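Local coordinates for protein putative agmatine deiminase (Streptococcus mutans, PDB 2EWO) that probably hydrolyses agmatine to N-carbamoylputrescine and ammonia, as a member of the guanidine-modifying (pentein) enzyme superfamily, at residues T92-W97 with P133-A138; D117-A122 with T155-L160. All coordinates share one frame; numbering follows the deposited sequence.

Interaction 1 (T92-W97 with P133-A138)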
ATOM      1  N   THR A  92      -1.354   2.710 -10.704  1.00 20.35           N
ATOM      2  CA  THR A  92      -1.485   1.360 -10.127  1.00 17.15           C
ATOM      3  C   THR A  92      -2.227   0.413 -11.072  1.00 16.50           C
ATOM      4  O   THR A  92      -3.095   0.839 -11.831  1.00 18.22           O
ATOM      5  CB  THR A  92      -2.277   1.353  -8.782  1.00 11.62           C
ATOM      6  OG1 THR A  92      -3.641   1.696  -9.028  1.00 10.08           O
ATOM      7  CG2 THR A  92      -1.691   2.321  -7.790  1.00 10.08           C
ATOM      8  N   ASN A  93      -1.894  -0.872 -11.011  1.00 10.00           N
ATOM      9  CA  ASN A  93      -2.543  -1.878 -11.848  1.00 10.13           C
ATOM     10  C   ASN A  93      -2.277  -3.240 -11.255  1.00 12.20           C
ATOM     11  O   ASN A  93      -1.233  -3.464 -10.640  1.00 11.29           O
ATOM     12  CB  ASN A  93      -1.976  -1.850 -13.259  1.00 12.07           C
ATOM     13  CG  ASN A  93      -0.507  -2.226 -13.294  1.00 12.22           C
ATOM     14  OD1 ASN A  93      -0.144  -3.375 -13.026  1.00 10.00           O
ATOM     15  ND2 ASN A  93       0.352  -1.251 -13.609  1.00 12.38           N
ATOM     16  N   ASP A  94      -3.209  -4.159 -11.451  1.00 10.00           N
ATOM     17  CA  ASP A  94      -3.045  -5.508 -10.922  1.00 10.72           C
ATOM     18  C   ASP A  94      -2.125  -6.328 -11.810  1.00 11.39           C
ATOM     19  O   ASP A  94      -1.490  -7.285 -11.355  1.00 10.30           O
ATOM     20  CB  ASP A  94      -4.410  -6.175 -10.796  1.00 13.43           C
ATOM     21  CG  ASP A  94      -5.321  -5.432  -9.841  1.00 12.85           C
ATOM     22  OD1 ASP A  94      -4.925  -5.297  -8.660  1.00 12.20           O
ATOM     23  OD2 ASP A  94      -6.408  -4.987 -10.276  1.00 10.06           O
ATOM     24  N   ASP A  95      -2.076  -5.934 -13.081  1.00 10.26           N
ATOM     25  CA  ASP A  95      -1.228  -6.566 -14.080  1.00 11.21           C
ATOM     26  C   ASP A  95      -1.092  -5.658 -15.286  1.00 10.86           C
ATOM     27  O   ASP A  95      -2.009  -4.895 -15.595  1.00 11.61           O
ATOM     28  CB  ASP A  95      -1.788  -7.908 -14.518  1.00 10.00           C
ATOM     29  CG  ASP A  95      -0.698  -8.923 -14.718  1.00 10.00           C
ATOM     30  OD1 ASP A  95       0.467  -8.586 -14.418  1.00 10.00           O
ATOM     31  OD2 ASP A  95      -0.987 -10.050 -15.164  1.00 10.00           O
ATOM     32  N   ALA A  96       0.050  -5.761 -15.969  1.00 11.60           N
ATOM     33  CA  ALA A  96       0.357  -4.921 -17.130  1.00 10.00           C
ATOM     34  C   ALA A  96      -0.256  -5.373 -18.451  1.00 10.00           C
ATOM     35  O   ALA A  96       0.384  -6.096 -19.196  1.00 11.11           O
ATOM     36  CB  ALA A  96       1.869  -4.801 -17.282  1.00 27.79           C
ATOM     37  N   TRP A  97      -1.482  -4.944 -18.746  1.00 12.00           N
ATOM     38  CA  TRP A  97      -2.138  -5.307 -20.004  1.00 10.27           C
ATOM     39  C   TRP A  97      -2.997  -4.157 -20.549  1.00 10.54           C
ATOM     40  O   TRP A  97      -4.161  -4.329 -20.928  1.00 10.10           O
ATOM     41  CB  TRP A  97      -2.976  -6.579 -19.829  1.00 10.22           C
ATOM     42  CG  TRP A  97      -2.152  -7.719 -19.297  1.00 10.44           C
ATOM     43  CD1 TRP A  97      -2.038  -8.103 -17.993  1.00 10.66           C
ATOM     44  CD2 TRP A  97      -1.232  -8.538 -20.036  1.00 10.63           C
ATOM     45  NE1 TRP A  97      -1.103  -9.104 -17.873  1.00 10.22           N
ATOM     46  CE2 TRP A  97      -0.592  -9.390 -19.111  1.00 10.75           C
ATOM     47  CE3 TRP A  97      -0.882  -8.630 -21.391  1.00 10.44           C
ATOM     48  CZ2 TRP A  97       0.382 -10.325 -19.496  1.00 11.06           C
ATOM     49  CZ3 TRP A  97       0.088  -9.561 -21.773  1.00 11.00           C
ATOM     50  CH2 TRP A  97       0.706 -10.394 -20.828  1.00 11.48           C
ATOM     51  N   PRO A 133      -8.457  -9.929  -7.630  1.00 12.63           N
ATOM     52  CA  PRO A 133      -8.616  -8.471  -7.514  1.00 10.00           C
ATOM     53  C   PRO A 133      -8.252  -7.780  -8.842  1.00 10.00           C
ATOM     54  O   PRO A 133      -7.077  -7.696  -9.200  1.00 10.00           O
ATOM     55  CB  PRO A 133      -7.680  -8.122  -6.361  1.00 20.48           C
ATOM     56  CG  PRO A 133      -6.549  -9.129  -6.549  1.00 22.43           C
ATOM     57  CD  PRO A 133      -7.266 -10.416  -6.904  1.00 22.16           C
ATOM     58  N   TRP A 134      -9.267  -7.312  -9.574  1.00 10.00           N
ATOM     59  CA  TRP A 134      -9.078  -6.637 -10.877  1.00 10.00           C
ATOM     60  C   TRP A 134      -9.670  -5.233 -10.873  1.00 10.00           C
ATOM     61  O   TRP A 134      -9.928  -4.640 -11.927  1.00 10.00           O
ATOM     62  CB  TRP A 134      -9.737  -7.448 -12.001  1.00 10.00           C
ATOM     63  CG  TRP A 134     -11.256  -7.544 -11.931  1.00 10.00           C
ATOM     64  CD1 TRP A 134     -12.151  -6.547 -12.179  1.00 10.00           C
ATOM     65  CD2 TRP A 134     -12.038  -8.709 -11.599  1.00 10.00           C
ATOM     66  NE1 TRP A 134     -13.441  -7.013 -12.026  1.00 10.00           N
ATOM     67  CE2 TRP A 134     -13.399  -8.334 -11.669  1.00 10.00           C
ATOM     68  CE3 TRP A 134     -11.719 -10.029 -11.251  1.00 10.00           C
ATOM     69  CZ2 TRP A 134     -14.439  -9.231 -11.402  1.00 10.00           C
ATOM     70  CZ3 TRP A 134     -12.749 -10.923 -10.984  1.00 10.00           C
ATOM     71  CH2 TRP A 134     -14.096 -10.517 -11.061  1.00 10.00           C
ATOM     72  N   ASP A 135      -9.883  -4.719  -9.669  1.00 10.20           N
ATOM     73  CA  ASP A 135     -10.471  -3.410  -9.477  1.00 10.01           C
ATOM     74  C   ASP A 135      -9.525  -2.272  -9.828  1.00 10.01           C
ATOM     75  O   ASP A 135      -9.969  -1.233 -10.307  1.00 10.01           O
ATOM     76  CB  ASP A 135     -10.979  -3.283  -8.034  1.00 28.43           C
ATOM     77  CG  ASP A 135      -9.907  -3.586  -7.001  1.00 28.82           C
ATOM     78  OD1 ASP A 135      -9.332  -4.703  -7.032  1.00 28.18           O
ATOM     79  OD2 ASP A 135      -9.646  -2.706  -6.144  1.00 27.52           O
ATOM     80  N   GLN A 136      -8.229  -2.456  -9.599  1.00 31.71           N
ATOM     81  CA  GLN A 136      -7.272  -1.402  -9.927  1.00 33.23           C
ATOM     82  C   GLN A 136      -7.101  -1.276 -11.447  1.00 33.87           C
ATOM     83  O   GLN A 136      -6.832  -0.187 -11.957  1.00 34.46           O
ATOM     84  CB  GLN A 136      -5.909  -1.655  -9.268  1.00 10.72           C
ATOM     85  CG  GLN A 136      -5.876  -1.494  -7.744  1.00 10.72           C
ATOM     86  CD  GLN A 136      -6.400  -0.144  -7.255  1.00 10.72           C
ATOM     87  OE1 GLN A 136      -5.993   0.908  -7.748  1.00 11.37           O
ATOM     88  NE2 GLN A 136      -7.299  -0.173  -6.270  1.00 10.72           N
ATOM     89  N   ASP A 137      -7.260  -2.388 -12.163  1.00 10.00           N
ATOM     90  CA  ASP A 137      -7.139  -2.390 -13.617  1.00 10.00           C
ATOM     91  C   ASP A 137      -8.378  -1.712 -14.192  1.00 10.00           C
ATOM     92  O   ASP A 137      -8.289  -0.967 -15.164  1.00 10.00           O
ATOM     93  CB  ASP A 137      -7.019  -3.824 -14.176  1.00 40.30           C
ATOM     94  CG  ASP A 137      -5.680  -4.516 -13.807  1.00 43.57           C
ATOM     95  OD1 ASP A 137      -4.621  -3.838 -13.752  1.00 44.48           O
ATOM     96  OD2 ASP A 137      -5.691  -5.754 -13.600  1.00 43.57           O
ATOM     97  N   ALA A 138      -9.539  -1.965 -13.604  1.00 10.00           N
ATOM     98  CA  ALA A 138     -10.749  -1.321 -14.103  1.00 10.00           C
ATOM     99  C   ALA A 138     -10.660   0.196 -13.891  1.00 10.00           C
ATOM    100  O   ALA A 138     -11.543   0.946 -14.304  1.00 10.00           O
ATOM    101  CB  ALA A 138     -11.977  -1.878 -13.401  1.00 12.29           C
TER
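Where the loop after strand 86-90 meets the start of helix 137-146, D94 and D137 offer a worked example of two acidic side chains each serving the backbone of the other segment. The family is that of the penteins, built as alpha/beta propellers, and this contact joins a loop to a helix start. D137 OD1 receives D94 N at 2.7 Å, the N-H standing above the carboxylate plane, and D95 N makes a second, weak bond of 3.4 Å to the same OD1. In return, D94 OD2 accepts two weak bonds, from Q136 N at 3.2 Å and from D137 N at 3.3 Å. D94 OD2 thus meets successive amides at the approach to helix 137-146, while D137 OD1 takes D94 N firmly and D95 N weakly. D94 is placed for this by a CG that lies anti to its own carbonyl carbon (chi1 -61°). The two carboxylates are turned nearly perpendicular, with planes 80° apart; OD2 of each lies near the other, a proximity of like charges that may be unfavourable. P133 O also lies close to the D94 carboxylate, two acceptors with no bond between them. Y131 bonds weakly to D137 OD2, and the loop has further backbone partners in R34, at D94 O, and W33, at N93 O.

D95 turns the end of its side chain away from 133-138. There its OD2 takes W97 NE1 at 2.9 Å, lying in the plane of the indole, while OD1 is bonded to W38. Other subunits border the contact: F132 of the second subunit meets the ring of W134, and E90 of the third binds T92 N. At the N-terminal end of 92-97, T92 OG1 donates to Q136 OE1 over 2.8 Å, the hydroxyl tilted only 18° from the amide's carbonyl plane.

Interaction 2 (D117-A122 with T155-L160)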
ATOM      1  N   ASP A 117     -14.802   3.414 -22.594  1.00 16.53           N
ATOM      2  CA  ASP A 117     -14.279   2.607 -21.502  1.00 15.02           C
ATOM      3  C   ASP A 117     -15.196   1.407 -21.288  1.00 13.65           C
ATOM      4  O   ASP A 117     -16.371   1.565 -20.953  1.00 13.38           O
ATOM      5  CB  ASP A 117     -14.173   3.462 -20.231  1.00 10.67           C
ATOM      6  CG  ASP A 117     -13.715   2.669 -19.021  1.00 11.89           C
ATOM      7  OD1 ASP A 117     -13.124   1.578 -19.192  1.00 12.62           O
ATOM      8  OD2 ASP A 117     -13.936   3.151 -17.890  1.00 12.25           O
ATOM      9  N   TRP A 118     -14.656   0.210 -21.509  1.00 10.00           N
ATOM     10  CA  TRP A 118     -15.417  -1.027 -21.348  1.00 10.00           C
ATOM     11  C   TRP A 118     -15.285  -1.528 -19.914  1.00 10.00           C
ATOM     12  O   TRP A 118     -14.542  -0.967 -19.103  1.00 10.00           O
ATOM     13  CB  TRP A 118     -14.904  -2.124 -22.305  1.00 10.00           C
ATOM     14  CG  TRP A 118     -14.615  -1.681 -23.740  1.00 10.00           C
ATOM     15  CD1 TRP A 118     -13.399  -1.322 -24.262  1.00 10.00           C
ATOM     16  CD2 TRP A 118     -15.565  -1.510 -24.802  1.00 10.00           C
ATOM     17  NE1 TRP A 118     -13.538  -0.938 -25.572  1.00 10.00           N
ATOM     18  CE2 TRP A 118     -14.855  -1.042 -25.928  1.00 10.00           C
ATOM     19  CE3 TRP A 118     -16.953  -1.706 -24.911  1.00 10.00           C
ATOM     20  CZ2 TRP A 118     -15.484  -0.763 -27.144  1.00 10.00           C
ATOM     21  CZ3 TRP A 118     -17.573  -1.427 -26.124  1.00 10.00           C
ATOM     22  CH2 TRP A 118     -16.838  -0.961 -27.219  1.00 10.00           C
ATOM     23  N   GLU A 119     -16.013  -2.591 -19.607  1.00 10.00           N
ATOM     24  CA  GLU A 119     -15.950  -3.180 -18.281  1.00 10.00           C
ATOM     25  C   GLU A 119     -14.892  -4.257 -18.354  1.00 10.00           C
ATOM     26  O   GLU A 119     -14.867  -5.030 -19.303  1.00 10.00           O
ATOM     27  CB  GLU A 119     -17.278  -3.819 -17.923  1.00 27.67           C
ATOM     28  CG  GLU A 119     -18.442  -2.932 -18.181  1.00 31.07           C
ATOM     29  CD  GLU A 119     -19.276  -2.760 -16.951  1.00 32.52           C
ATOM     30  OE1 GLU A 119     -19.640  -3.795 -16.355  1.00 33.80           O
ATOM     31  OE2 GLU A 119     -19.567  -1.601 -16.581  1.00 34.31           O
ATOM     32  N   PHE A 120     -14.026  -4.317 -17.354  1.00 10.00           N
ATOM     33  CA  PHE A 120     -12.954  -5.310 -17.331  1.00 10.00           C
ATOM     34  C   PHE A 120     -13.134  -6.267 -16.159  1.00 10.00           C
ATOM     35  O   PHE A 120     -13.293  -5.826 -15.028  1.00 12.23           O
ATOM     36  CB  PHE A 120     -11.608  -4.595 -17.197  1.00 17.13           C
ATOM     37  CG  PHE A 120     -10.429  -5.518 -17.114  1.00 15.59           C
ATOM     38  CD1 PHE A 120     -10.030  -6.255 -18.224  1.00 14.58           C
ATOM     39  CD2 PHE A 120      -9.701  -5.629 -15.930  1.00 14.81           C
ATOM     40  CE1 PHE A 120      -8.925  -7.085 -18.163  1.00 14.64           C
ATOM     41  CE2 PHE A 120      -8.590  -6.456 -15.853  1.00 14.68           C
ATOM     42  CZ  PHE A 120      -8.201  -7.188 -16.973  1.00 16.03           C
ATOM     43  N   ASN A 121     -13.099  -7.571 -16.408  1.00 14.11           N
ATOM     44  CA  ASN A 121     -13.263  -8.512 -15.308  1.00 14.07           C
ATOM     45  C   ASN A 121     -12.156  -9.560 -15.275  1.00 13.36           C
ATOM     46  O   ASN A 121     -12.359 -10.675 -14.803  1.00 12.11           O
ATOM     47  CB  ASN A 121     -14.628  -9.191 -15.397  1.00 18.76           C
ATOM     48  CG  ASN A 121     -14.818  -9.924 -16.699  1.00 20.33           C
ATOM     49  OD1 ASN A 121     -15.795 -10.650 -16.879  1.00 18.94           O
ATOM     50  ND2 ASN A 121     -13.879  -9.734 -17.626  1.00 21.57           N
ATOM     51  N   ALA A 122     -10.984  -9.180 -15.773  1.00 15.58           N
ATOM     52  CA  ALA A 122      -9.817 -10.059 -15.814  1.00 17.26           C
ATOM     53  C   ALA A 122     -10.004 -11.260 -16.744  1.00 18.71           C
ATOM     54  O   ALA A 122      -9.607 -12.387 -16.419  1.00 18.79           O
ATOM     55  CB  ALA A 122      -9.454 -10.533 -14.405  1.00 10.00           C
ATOM     56  N   THR A 155     -19.578   1.654 -21.144  1.00 10.00           N
ATOM     57  CA  THR A 155     -20.447   0.554 -21.538  1.00 10.00           C
ATOM     58  C   THR A 155     -20.823  -0.237 -20.282  1.00 11.99           C
ATOM     59  O   THR A 155     -20.206  -1.254 -19.970  1.00 12.51           O
ATOM     60  CB  THR A 155     -19.728  -0.377 -22.545  1.00 10.00           C
ATOM     61  OG1 THR A 155     -18.481  -0.822 -21.995  1.00 10.00           O
ATOM     62  CG2 THR A 155     -19.468   0.361 -23.846  1.00 10.00           C
ATOM     63  N   LYS A 156     -21.837   0.235 -19.563  1.00 10.00           N
ATOM     64  CA  LYS A 156     -22.242  -0.431 -18.336  1.00 10.00           C
ATOM     65  C   LYS A 156     -22.727  -1.852 -18.571  1.00 10.00           C
ATOM     66  O   LYS A 156     -23.545  -2.118 -19.460  1.00 10.00           O
ATOM     67  CB  LYS A 156     -23.317   0.383 -17.601  1.00 58.31           C
ATOM     68  CG  LYS A 156     -23.631  -0.138 -16.189  1.00 60.00           C
ATOM     69  CD  LYS A 156     -24.424   0.858 -15.326  1.00 60.00           C
ATOM     70  CE  LYS A 156     -24.602   0.330 -13.890  1.00 60.00           C
ATOM     71  NZ  LYS A 156     -25.258   1.283 -12.938  1.00 60.00           N
ATOM     72  N   ASP A 157     -22.188  -2.757 -17.757  1.00 10.06           N
ATOM     73  CA  ASP A 157     -22.500  -4.184 -17.784  1.00 10.99           C
ATOM     74  C   ASP A 157     -22.008  -4.923 -19.022  1.00 11.45           C
ATOM     75  O   ASP A 157     -22.294  -6.108 -19.200  1.00 11.92           O
ATOM     76  CB  ASP A 157     -24.000  -4.405 -17.595  1.00 53.74           C
ATOM     77  CG  ASP A 157     -24.470  -3.973 -16.223  1.00 54.52           C
ATOM     78  OD1 ASP A 157     -23.846  -4.403 -15.234  1.00 55.43           O
ATOM     79  OD2 ASP A 157     -25.456  -3.213 -16.126  1.00 54.72           O
ATOM     80  N   PHE A 158     -21.260  -4.221 -19.868  1.00 10.57           N
ATOM     81  CA  PHE A 158     -20.705  -4.819 -21.076  1.00 10.00           C
ATOM     82  C   PHE A 158     -19.197  -4.986 -20.896  1.00 10.00           C
ATOM     83  O   PHE A 158     -18.446  -4.023 -21.033  1.00 10.03           O
ATOM     84  CB  PHE A 158     -20.965  -3.931 -22.290  1.00 14.58           C
ATOM     85  CG  PHE A 158     -20.579  -4.570 -23.582  1.00 14.84           C
ATOM     86  CD1 PHE A 158     -19.253  -4.604 -23.986  1.00 15.62           C
ATOM     87  CD2 PHE A 158     -21.531  -5.197 -24.366  1.00 15.78           C
ATOM     88  CE1 PHE A 158     -18.879  -5.260 -25.155  1.00 16.10           C
ATOM     89  CE2 PHE A 158     -21.169  -5.853 -25.533  1.00 15.93           C
ATOM     90  CZ  PHE A 158     -19.840  -5.885 -25.927  1.00 16.70           C
ATOM     91  N   VAL A 159     -18.758  -6.206 -20.596  1.00 10.00           N
ATOM     92  CA  VAL A 159     -17.337  -6.486 -20.393  1.00 10.00           C
ATOM     93  C   VAL A 159     -16.591  -6.898 -21.666  1.00 10.00           C
ATOM     94  O   VAL A 159     -16.768  -8.001 -22.177  1.00 10.00           O
ATOM     95  CB  VAL A 159     -17.134  -7.581 -19.298  1.00 10.63           C
ATOM     96  CG1 VAL A 159     -18.052  -8.766 -19.555  1.00 10.98           C
ATOM     97  CG2 VAL A 159     -15.681  -8.039 -19.277  1.00 10.62           C
ATOM     98  N   LEU A 160     -15.749  -6.001 -22.167  1.00 14.85           N
ATOM     99  CA  LEU A 160     -14.964  -6.263 -23.364  1.00 13.72           C
ATOM    100  C   LEU A 160     -13.529  -5.788 -23.146  1.00 13.72           C
ATOM    101  O   LEU A 160     -13.298  -4.805 -22.450  1.00 14.26           O
ATOM    102  CB  LEU A 160     -15.567  -5.525 -24.555  1.00 10.00           C
ATOM    103  CG  LEU A 160     -14.838  -5.706 -25.885  1.00 10.00           C
ATOM    104  CD1 LEU A 160     -14.960  -7.159 -26.333  1.00 10.00           C
ATOM    105  CD2 LEU A 160     -15.424  -4.763 -26.932  1.00 10.00           C
TER
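W118 sets its indole anti to its own carbonyl carbon (chi1 -44°), and L160 extends its CG anti to the backbone N (chi1 180°), two torsions that run the side chains alongside each other in one direction. The result is a CH-pi contact: L160 CD2 sits over one ring face, 3.7 Å from the centroid of the W118 six-membered ring and 4° off its normal. The methyl T155 CG2 reaches the same indole at CE3, 3.4 Å away, and the F158 ring approaches obliquely, its CD1 3.8 Å from W118 CE3.

Backbone bonds fix how these groups face one another. T155 N donates to D117 O at 3.2 Å, and E119 N to F158 O, also at 3.2 Å. Between donor T155 N and acceptor F158 O, residues T155-F158 make a type II beta turn, closed by F158 N on T155 O. E119 bends at chi2 and lays its carboxylate against that turn, beside the backbone of D157.

The contact lies at the end of a beta-alpha-beta crossover, strand 113-119 leading through helix 137-146 to its parallel neighbour 152-155. On strand 104-107, which neighbours 113-119 antiparallel, T104 binds W118 NE1; R4 of strand 4-5, beyond 152-155, forms a salt bridge with D117. Helix 191-202 packs L202 on W118, Y201 on T155 and K197 on F158, while helix 137-146 brings A141 against D117.

How the interactions relate
From the N terminus the four segments come in the order 92-97, 117-122, 133-138 and 155-160, so the two contacts cross instead of nesting. Interaction 1 closes a loop of 35 intervening residues that includes strands 104-107 and 113-119; interaction 2 closes one of 32 residues that includes helix 137-146. Each loop therefore contains one segment of the other contact. With centres about 13 Å apart, the two also touch: F120 CE2 meets D137 CB at 3.5 Å, and the indole of W134 lies against F120 and N121. Interaction 1 ties the loop after strand 86-90 to the start of helix 137-146, while interaction 2 joins the ends of strands 113-119 and 152-155, which that helix connects.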